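Local coordinates for glycosyl hydrolase (Rhizobium leguminosarum bv. trifolii, PDB 5NDX), which probably hydrolyses O-glycosidic bonds as a bacterial alpha-L-iduronidase of glycoside hydrolase family 39, an orthologue of the human lysosomal enzyme, at residues 2-12 / 424-433; 437-446 / 517-527. The protein carries 2 engineered substitutions. All coordinates share one frame; numbering follows the deposited sequence.

In the fold
Both contacts lie in one mixed sheet that belongs to the beta-rich part of this family 39 enzyme, away from the parallel strands of the catalytic barrel and from the ligand pockets. Contact 1 joins the N-terminal strand 4-10 to strand 422-431; the chain then turns directly into strand 436-445, which contact 2 joins to strand 518-526. The contacts therefore follow in series along the chain. Their centres are only about 13 Å apart, and they pack together: Leu428 CD2 lies 3.7 Å from Val522 CG2, and Leu433 touches His438 and Val524. The N-terminal strand is thus fixed to strands that come some 400 residues later, beyond the barrel.

Contact 1: residues 2-12 / 424-433; sequences RERTRINVDAS and TAVRLEVSGL
Arg4 to Asp10 pair in parallel register with Ala425 to Ser431. Eight backbone hydrogen bonds join the strands, passing back and forth between Glu3, Thr5, Ile7, Val9 and Ala11 on one side and Ala425, Arg427, Glu429 and Ser431 on the other. The middle ones are the straightest; Glu429 N lies 2.8 Å from Ile7 O.

The polar face carries a salt-bridge network. Glu429 OE2 takes Arg6 NH2 at 2.7 Å and, through its anti lone pair, Arg427 NE at 2.6 Å. The bend of Arg6 at chi3 (55°) lays its guanidinium flat against the neighbouring arginine, with Arg427 CD 3.7 Å above its centre. Long, flexible arginines suit this surface, and the shared carboxylate probably offsets their mutual repulsion. Water 1 accepts from Arg4 NH2 and Arg427 NH1.

Branched aliphatic residues fill the other, buried face. Ile7 CD1 reaches Val426 CG1 at 3.7 Å, while Leu428 CD1 lies against both Ile7 CG2 and Val9 CG2.

Where the strands end, Asp10 OD1 accepts from Ser12 N and Ser12 OG in an Asx turn. Gly432 fits beside it because a side chain there would strike Asp10 OD1.

One charged and one greasy face mark a layer of a beta-sandwich; this parallel pair is the exception in an otherwise antiparallel sheet.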
loop_
_atom_site.group_PDB
_atom_site.type_symbol
_atom_site.label_atom_id
_atom_site.label_comp_id
_atom_site.label_asym_id
_atom_site.label_seq_id
_atom_site.Cartn_x
_atom_site.Cartn_y
_atom_site.Cartn_z
ATOM N N ARG A 2 12.376 27.765 -3.945
ATOM C CA ARG A 2 11.291 28.761 -3.589
ATOM C C ARG A 2 11.340 29.149 -2.076
ATOM O O ARG A 2 11.688 28.298 -1.236
ATOM C CB ARG A 2 9.877 28.277 -4.006
ATOM C CG ARG A 2 9.538 26.800 -3.718
ATOM C CD ARG A 2 8.046 26.448 -3.929
ATOM N NE ARG A 2 7.660 26.324 -5.357
ATOM C CZ ARG A 2 6.734 27.034 -6.032
ATOM N NH1 ARG A 2 5.883 27.936 -5.486
ATOM N NH2 ARG A 2 6.630 26.783 -7.341
ATOM N N GLU A 3 11.057 30.410 -1.704
ATOM C CA GLU A 3 11.082 30.757 -0.243
ATOM C C GLU A 3 9.735 30.707 0.494
ATOM O O GLU A 3 9.694 30.185 1.622
ATOM C CB GLU A 3 11.754 32.087 0.105
ATOM C CG GLU A 3 12.158 32.079 1.584
ATOM C CD GLU A 3 13.020 33.241 1.970
ATOM O OE1 GLU A 3 14.131 33.026 2.578
ATOM O OE2 GLU A 3 12.552 34.368 1.648
ATOM N N ARG A 4 8.688 31.284 -0.104
ATOM C CA ARG A 4 7.350 31.248 0.478
ATOM C C ARG A 4 6.318 31.159 -0.606
ATOM O O ARG A 4 6.366 31.909 -1.531
ATOM C CB ARG A 4 7.052 32.444 1.381
ATOM C CG ARG A 4 5.638 32.397 1.926
ATOM C CD ARG A 4 5.525 33.354 3.056
ATOM N NE ARG A 4 4.193 33.622 3.610
ATOM C CZ ARG A 4 3.385 34.619 3.254
ATOM N NH1 ARG A 4 3.634 35.428 2.230
ATOM N NH2 ARG A 4 2.283 34.795 3.942
ATOM N N THR A 5 5.383 30.256 -0.463
ATOM C CA THR A 5 4.296 30.134 -1.400
ATOM C C THR A 5 2.956 30.272 -0.704
ATOM O O THR A 5 2.733 29.614 0.314
ATOM C CB THR A 5 4.351 28.777 -2.142
ATOM O OG1 THR A 5 5.618 28.640 -2.790
ATOM C CG2 THR A 5 3.249 28.722 -3.199
ATOM N N ARG A 6 2.074 31.108 -1.248
ATOM C CA ARG A 6 0.687 31.215 -0.753
ATOM C C ARG A 6 -0.117 30.260 -1.617
ATOM O O ARG A 6 -0.061 30.346 -2.843
ATOM C CB ARG A 6 0.110 32.674 -0.768
ATOM C CG ARG A 6 0.878 33.713 0.095
ATOM C CD ARG A 6 0.387 35.217 0.115
ATOM N NE ARG A 6 -1.039 35.284 0.504
ATOM C CZ ARG A 6 -1.595 35.875 1.588
ATOM N NH1 ARG A 6 -0.912 36.595 2.510
ATOM N NH2 ARG A 6 -2.916 35.766 1.737
ATOM N N ILE A 7 -0.779 29.280 -0.994
ATOM C CA ILE A 7 -1.615 28.315 -1.714
ATOM C C ILE A 7 -3.065 28.488 -1.241
ATOM O O ILE A 7 -3.309 28.455 -0.040
ATOM C CB ILE A 7 -1.134 26.902 -1.447
ATOM C CG1 ILE A 7 0.330 26.737 -1.884
ATOM C CG2 ILE A 7 -1.944 25.881 -2.216
ATOM C CD1 ILE A 7 0.864 25.335 -1.635
ATOM N N ASN A 8 -3.994 28.701 -2.175
ATOM C CA ASN A 8 -5.404 28.755 -1.892
ATOM C C ASN A 8 -6.063 27.567 -2.553
ATOM O O ASN A 8 -5.947 27.355 -3.772
ATOM C CB ASN A 8 -6.111 30.049 -2.375
ATOM C CG ASN A 8 -7.639 29.997 -2.066
ATOM O OD1 ASN A 8 -8.090 30.208 -0.931
ATOM N ND2 ASN A 8 -8.428 29.609 -3.069
ATOM N N VAL A 9 -6.768 26.801 -1.739
ATOM C CA VAL A 9 -7.546 25.673 -2.191
ATOM C C VAL A 9 -9.016 26.053 -2.036
ATOM O O VAL A 9 -9.464 26.376 -0.921
ATOM C CB VAL A 9 -7.260 24.447 -1.346
ATOM C CG1 VAL A 9 -8.169 23.300 -1.709
ATOM C CG2 VAL A 9 -5.802 23.991 -1.530
ATOM N N ASP A 10 -9.756 25.993 -3.132
ATOM C CA ASP A 10 -11.169 26.338 -3.071
ATOM C C ASP A 10 -12.048 25.108 -3.067
ATOM O O ASP A 10 -12.279 24.487 -4.083
ATOM C CB ASP A 10 -11.540 27.305 -4.196
ATOM C CG ASP A 10 -13.016 27.802 -4.096
ATOM O OD1 ASP A 10 -13.837 27.374 -3.234
ATOM O OD2 ASP A 10 -13.302 28.661 -4.927
ATOM N N ALA A 11 -12.529 24.771 -1.890
ATOM C CA ALA A 11 -13.351 23.574 -1.704
ATOM C C ALA A 11 -14.721 23.643 -2.396
ATOM O O ALA A 11 -15.357 22.591 -2.585
ATOM C CB ALA A 11 -13.595 23.348 -0.221
ATOM N N SER A 12 -15.184 24.852 -2.738
ATOM C CA SER A 12 -16.487 25.009 -3.406
ATOM C C SER A 12 -16.332 24.796 -4.897
ATOM O O SER A 12 -17.321 24.779 -5.598
ATOM C CB SER A 12 -17.108 26.394 -3.117
ATOM O OG SER A 12 -16.389 27.424 -3.796
ATOM N N THR A 424 10.834 25.084 2.687
ATOM C CA THR A 424 10.148 26.261 2.217
ATOM C C THR A 424 9.025 26.576 3.196
ATOM O O THR A 424 8.568 25.722 3.954
ATOM C CB THR A 424 9.264 26.122 0.945
ATOM O OG1 THR A 424 9.108 24.802 0.442
ATOM C CG2 THR A 424 9.573 27.014 -0.021
ATOM N N ALA A 425 8.488 27.768 3.039
ATOM C CA ALA A 425 7.350 28.234 3.804
ATOM C C ALA A 425 6.104 28.195 2.924
ATOM O O ALA A 425 6.160 28.624 1.766
ATOM C CB ALA A 425 7.635 29.633 4.291
ATOM N N VAL A 426 5.006 27.654 3.467
ATOM C CA VAL A 426 3.728 27.673 2.795
ATOM C C VAL A 426 2.684 28.297 3.720
ATOM O O VAL A 426 2.574 27.939 4.931
ATOM C CB VAL A 426 3.279 26.261 2.361
ATOM C CG1 VAL A 426 1.869 26.226 1.843
ATOM C CG2 VAL A 426 4.232 25.706 1.309
ATOM N N ARG A 427 1.938 29.247 3.161
ATOM C CA ARG A 427 0.726 29.742 3.809
ATOM C C ARG A 427 -0.408 29.080 3.056
ATOM O O ARG A 427 -0.587 29.333 1.866
ATOM C CB ARG A 427 0.570 31.238 3.740
ATOM C CG ARG A 427 -0.708 31.768 4.417
ATOM C CD ARG A 427 -0.935 33.263 4.160
ATOM N NE ARG A 427 -2.213 33.638 4.750
ATOM C CZ ARG A 427 -2.401 34.087 5.995
ATOM N NH1 ARG A 427 -1.415 34.294 6.867
ATOM N NH2 ARG A 427 -3.632 34.334 6.381
ATOM N N LEU A 428 -1.132 28.207 3.745
ATOM C CA LEU A 428 -2.192 27.440 3.123
ATOM C C LEU A 428 -3.515 28.050 3.546
ATOM O O LEU A 428 -3.784 28.168 4.730
ATOM C CB LEU A 428 -2.135 25.989 3.571
ATOM C CG LEU A 428 -3.263 25.069 3.074
ATOM C CD1 LEU A 428 -3.157 24.913 1.572
ATOM C CD2 LEU A 428 -3.125 23.704 3.729
ATOM N N GLU A 429 -4.325 28.399 2.568
ATOM C CA GLU A 429 -5.665 28.941 2.765
ATOM C C GLU A 429 -6.663 27.979 2.135
ATOM O O GLU A 429 -6.459 27.509 1.036
ATOM C CB GLU A 429 -5.762 30.330 2.115
ATOM C CG GLU A 429 -4.824 31.303 2.830
ATOM C CD GLU A 429 -4.761 32.722 2.278
ATOM O OE1 GLU A 429 -5.553 33.046 1.380
ATOM O OE2 GLU A 429 -3.926 33.529 2.765
ATOM N N VAL A 430 -7.723 27.667 2.845
ATOM C CA VAL A 430 -8.776 26.850 2.278
ATOM C C VAL A 430 -10.053 27.709 2.372
ATOM O O VAL A 430 -10.425 28.132 3.455
ATOM C CB VAL A 430 -8.992 25.537 3.024
ATOM C CG1 VAL A 430 -10.116 24.733 2.363
ATOM C CG2 VAL A 430 -7.728 24.701 3.054
ATOM N N SER A 431 -10.697 27.936 1.242
ATOM C CA SER A 431 -11.939 28.695 1.189
ATOM C C SER A 431 -13.062 27.844 0.625
ATOM O O SER A 431 -12.877 26.694 0.260
ATOM C CB SER A 431 -11.735 29.947 0.316
ATOM O OG SER A 431 -11.412 29.559 -0.990
ATOM N N GLY A 432 -14.253 28.425 0.582
ATOM C CA GLY A 432 -15.429 27.763 -0.000
ATOM C C GLY A 432 -15.968 26.679 0.890
ATOM O O GLY A 432 -16.605 25.779 0.406
ATOM N N LEU A 433 -15.683 26.717 2.193
ATOM C CA LEU A 433 -16.169 25.644 3.079
ATOM C C LEU A 433 -17.590 26.048 3.468
ATOM O O LEU A 433 -17.906 27.226 3.438
ATOM C CB LEU A 433 -15.342 25.562 4.366
ATOM C CG LEU A 433 -13.865 25.115 4.228
ATOM C CD1 LEU A 433 -13.103 25.470 5.494
ATOM C CD2 LEU A 433 -13.785 23.657 3.900
HETATM O O HOH W 1 1.443 33.941 6.753
#

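Contact 2: residues 437-446 / 517-527; sequences RHAICLLRID and PSLTQVLVVPD. Unlike the reference sequence in segment 437-446: Ile440 (reference Leu).
This antiparallel strand pair belongs to the beta-sandwich that accompanies the catalytic barrel in family 39 iduronidases. Leu519, Gln521, Leu523 and Val525 form two-way backbone hydrogen bonds with Ile445, Leu443, Cys441 and Ala439, with Cys441 N 2.8 Å from Leu523 O. Between them come the non-hydrogen-bonded pairs. In one, Leu442 and Val522 lie side by side, and Leu442 CD2 fits between the two valine methyls, 3.8 Å from Val522 CG1. Such aliphatic residues suit a strand whose faces are both buried.

Each end of the pair is polar. Arg444, doubled back by bends at chi2 (60°) and chi3, brings NE to Thr520 OG1 at 2.8 Å, in the plane of its guanidinium, and NH1 to Asp446 OD2 at 2.9 Å; Glu448 N holds the other aspartate oxygen. A leucine in place of Arg444 would probably leave Thr520 OG1 and the buried Asp446 carboxylate without their cationic partner. At the far end Arg437 NH1 meets Asp527 OD2 at 2.6 Å from above the carboxylate plane, and Arg612 pairs with the other oxygen. Nearby, Pro526 CB packs on His438 CE1 at 3.8 Å.

Strand 493-503 flanks 437-446 on its outer side, strand 407-413 borders 517-527, and residues of strand 508-516 pack on Ile440, Arg444 and Val524.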
loop_
_atom_site.group_PDB
_atom_site.type_symbol
_atom_site.label_atom_id
_atom_site.label_comp_id
_atom_site.label_asym_id
_atom_site.label_seq_id
_atom_site.Cartn_x
_atom_site.Cartn_y
_atom_site.Cartn_z
ATOM N N ARG A 437 -18.245 25.284 12.403
ATOM C CA ARG A 437 -16.968 24.913 12.988
ATOM C C ARG A 437 -16.290 23.857 12.118
ATOM O O ARG A 437 -16.916 22.879 11.669
ATOM C CB ARG A 437 -17.106 24.160 14.309
ATOM C CG ARG A 437 -17.414 24.866 15.588
ATOM C CD ARG A 437 -17.998 23.818 16.555
ATOM N NE ARG A 437 -17.103 23.407 17.624
ATOM C CZ ARG A 437 -17.124 22.223 18.255
ATOM N NH1 ARG A 437 -17.959 21.246 17.925
ATOM N NH2 ARG A 437 -16.241 21.992 19.221
ATOM N N HIS A 438 -14.990 23.983 12.027
ATOM C CA HIS A 438 -14.152 22.962 11.408
ATOM C C HIS A 438 -12.968 22.713 12.284
ATOM O O HIS A 438 -12.487 23.622 12.999
ATOM C CB HIS A 438 -13.680 23.453 10.051
ATOM C CG HIS A 438 -14.765 23.527 9.047
ATOM N ND1 HIS A 438 -14.992 22.531 8.117
ATOM C CD2 HIS A 438 -15.709 24.461 8.832
ATOM C CE1 HIS A 438 -16.018 22.869 7.355
ATOM N NE2 HIS A 438 -16.481 24.024 7.779
ATOM N N ALA A 439 -12.443 21.509 12.162
ATOM C CA ALA A 439 -11.201 21.116 12.829
ATOM C C ALA A 439 -10.108 20.944 11.767
ATOM O O ALA A 439 -10.362 20.423 10.655
ATOM C CB ALA A 439 -11.400 19.829 13.590
ATOM N N ILE A 440 -8.922 21.448 12.098
ATOM C CA ILE A 440 -7.746 21.355 11.236
ATOM C C ILE A 440 -6.779 20.355 11.873
ATOM O O ILE A 440 -6.344 20.592 12.999
ATOM C CB ILE A 440 -7.073 22.716 11.078
ATOM C CG1 ILE A 440 -8.084 23.747 10.554
ATOM C CG2 ILE A 440 -5.867 22.617 10.119
ATOM C CD1 ILE A 440 -7.550 25.195 10.621
ATOM N N CYS A 441 -6.482 19.252 11.165
ATOM C CA CYS A 441 -5.553 18.218 11.587
ATOM C C CYS A 441 -4.390 18.233 10.617
ATOM O O CYS A 441 -4.611 18.185 9.409
ATOM C CB CYS A 441 -6.174 16.795 11.556
ATOM S SG CYS A 441 -7.822 16.770 12.313
ATOM N N LEU A 442 -3.170 18.344 11.159
ATOM C CA LEU A 442 -1.964 18.385 10.362
ATOM C C LEU A 442 -1.100 17.182 10.698
ATOM O O LEU A 442 -0.623 17.071 11.811
ATOM C CB LEU A 442 -1.199 19.662 10.646
ATOM C CG LEU A 442 -2.009 20.950 10.543
ATOM C CD1 LEU A 442 -1.232 22.090 11.170
ATOM C CD2 LEU A 442 -2.412 21.269 9.115
ATOM N N LEU A 443 -0.940 16.274 9.756
ATOM C CA LEU A 443 -0.095 15.101 9.927
ATOM C C LEU A 443 1.202 15.292 9.098
ATOM O O LEU A 443 1.144 15.825 7.984
ATOM C CB LEU A 443 -0.824 13.880 9.422
ATOM C CG LEU A 443 -2.120 13.549 10.121
ATOM C CD1 LEU A 443 -2.939 12.607 9.276
ATOM C CD2 LEU A 443 -1.771 12.872 11.438
ATOM N N ARG A 444 2.329 14.822 9.631
ATOM C CA ARG A 444 3.637 15.058 9.039
ATOM C C ARG A 444 4.525 13.849 9.150
ATOM O O ARG A 444 4.633 13.219 10.226
ATOM C CB ARG A 444 4.320 16.237 9.750
ATOM C CG ARG A 444 5.773 16.571 9.392
ATOM C CD ARG A 444 5.975 16.912 7.947
ATOM N NE ARG A 444 5.323 18.139 7.547
ATOM C CZ ARG A 444 5.723 19.377 7.890
ATOM N NH1 ARG A 444 6.762 19.591 8.680
ATOM N NH2 ARG A 444 5.059 20.421 7.434
ATOM N N ILE A 445 5.144 13.542 8.022
ATOM C CA ILE A 445 6.256 12.635 7.935
ATOM C C ILE A 445 7.486 13.452 7.477
ATOM O O ILE A 445 7.523 13.935 6.360
ATOM C CB ILE A 445 6.031 11.471 6.936
ATOM C CG1 ILE A 445 4.736 10.744 7.263
ATOM C CG2 ILE A 445 7.215 10.499 7.018
ATOM C CD1 ILE A 445 4.280 9.793 6.189
ATOM N N ASP A 446 8.466 13.572 8.359
ATOM C CA ASP A 446 9.718 14.239 8.037
ATOM C C ASP A 446 10.722 13.730 9.062
ATOM O O ASP A 446 10.447 12.798 9.837
ATOM C CB ASP A 446 9.593 15.769 7.958
ATOM C CG ASP A 446 9.264 16.441 9.296
ATOM O OD1 ASP A 446 9.452 15.779 10.362
ATOM O OD2 ASP A 446 8.838 17.666 9.315
ATOM N N PRO A 517 13.100 16.357 2.435
ATOM C CA PRO A 517 11.780 15.887 2.024
ATOM C C PRO A 517 10.751 15.848 3.147
ATOM O O PRO A 517 11.108 15.756 4.320
ATOM C CB PRO A 517 12.051 14.460 1.582
ATOM C CG PRO A 517 13.211 13.998 2.389
ATOM C CD PRO A 517 14.002 15.225 2.786
ATOM N N SER A 518 9.474 15.907 2.764
ATOM C CA SER A 518 8.391 15.728 3.716
ATOM C C SER A 518 7.091 15.485 3.017
ATOM O O SER A 518 6.933 15.779 1.824
ATOM C CB SER A 518 8.263 16.957 4.660
ATOM O OG SER A 518 7.754 18.096 3.941
ATOM N N LEU A 519 6.181 14.863 3.763
ATOM C CA LEU A 519 4.800 14.702 3.338
ATOM C C LEU A 519 3.943 15.243 4.462
ATOM O O LEU A 519 4.107 14.835 5.603
ATOM C CB LEU A 519 4.464 13.217 3.117
ATOM C CG LEU A 519 3.045 12.931 2.628
ATOM C CD1 LEU A 519 2.751 13.612 1.284
ATOM C CD2 LEU A 519 2.824 11.401 2.482
ATOM N N THR A 520 3.043 16.136 4.135
ATOM C CA THR A 520 2.117 16.712 5.088
ATOM C C THR A 520 0.681 16.387 4.623
ATOM O O THR A 520 0.353 16.569 3.456
ATOM C CB THR A 520 2.238 18.227 5.144
ATOM O OG1 THR A 520 3.588 18.610 5.383
ATOM C CG2 THR A 520 1.392 18.847 6.246
ATOM N N GLN A 521 -0.178 15.958 5.544
ATOM C CA GLN A 521 -1.617 15.793 5.212
ATOM C C GLN A 521 -2.403 16.807 6.037
ATOM O O GLN A 521 -2.241 16.880 7.259
ATOM C CB GLN A 521 -2.065 14.363 5.502
ATOM C CG GLN A 521 -3.328 13.963 4.780
ATOM C CD GLN A 521 -3.109 13.783 3.313
ATOM O OE1 GLN A 521 -1.984 13.507 2.851
ATOM N NE2 GLN A 521 -4.184 13.915 2.541
ATOM N N VAL A 522 -3.175 17.654 5.355
ATOM C CA VAL A 522 -4.009 18.644 6.006
ATOM C C VAL A 522 -5.482 18.175 5.845
ATOM O O VAL A 522 -5.975 18.024 4.722
ATOM C CB VAL A 522 -3.841 19.994 5.331
ATOM C CG1 VAL A 522 -4.685 21.057 6.048
ATOM C CG2 VAL A 522 -2.330 20.384 5.271
ATOM N N LEU A 523 -6.159 17.953 6.962
ATOM C CA LEU A 523 -7.551 17.579 6.983
ATOM C C LEU A 523 -8.287 18.725 7.615
ATOM O O LEU A 523 -7.889 19.192 8.697
ATOM C CB LEU A 523 -7.759 16.327 7.828
ATOM C CG LEU A 523 -6.942 15.094 7.408
ATOM C CD1 LEU A 523 -7.072 13.948 8.421
ATOM C CD2 LEU A 523 -7.364 14.633 6.059
ATOM N N VAL A 524 -9.295 19.227 6.912
ATOM C CA VAL A 524 -10.179 20.266 7.439
ATOM C C VAL A 524 -11.597 19.674 7.390
ATOM O O VAL A 524 -12.130 19.447 6.303
ATOM C CB VAL A 524 -10.123 21.524 6.610
ATOM C CG1 VAL A 524 -11.044 22.574 7.202
ATOM C CG2 VAL A 524 -8.691 22.085 6.557
ATOM N N VAL A 525 -12.161 19.357 8.556
ATOM C CA VAL A 525 -13.376 18.561 8.588
ATOM C C VAL A 525 -14.502 19.310 9.333
ATOM O O VAL A 525 -14.227 19.964 10.306
ATOM C CB VAL A 525 -13.153 17.177 9.192
ATOM C CG1 VAL A 525 -12.142 16.441 8.367
ATOM C CG2 VAL A 525 -12.688 17.225 10.636
ATOM N N PRO A 526 -15.761 19.211 8.856
ATOM C CA PRO A 526 -16.863 19.880 9.522
ATOM C C PRO A 526 -17.289 19.139 10.780
ATOM O O PRO A 526 -16.896 18.022 11.004
ATOM C CB PRO A 526 -17.978 19.863 8.475
ATOM C CG PRO A 526 -17.713 18.602 7.708
ATOM C CD PRO A 526 -16.194 18.555 7.608
ATOM N N ASP A 527 -18.056 19.810 11.619
ATOM C CA ASP A 527 -18.604 19.242 12.835
ATOM C C ASP A 527 -19.962 18.571 12.486
ATOM O O ASP A 527 -20.896 19.250 12.116
ATOM C CB ASP A 527 -18.786 20.358 13.867
ATOM C CG ASP A 527 -19.356 19.870 15.182
ATOM O OD1 ASP A 527 -19.564 18.674 15.374
ATOM O OD2 ASP A 527 -19.614 20.714 16.044
HETATM O O HOH W 2 -19.272 22.452 10.511
#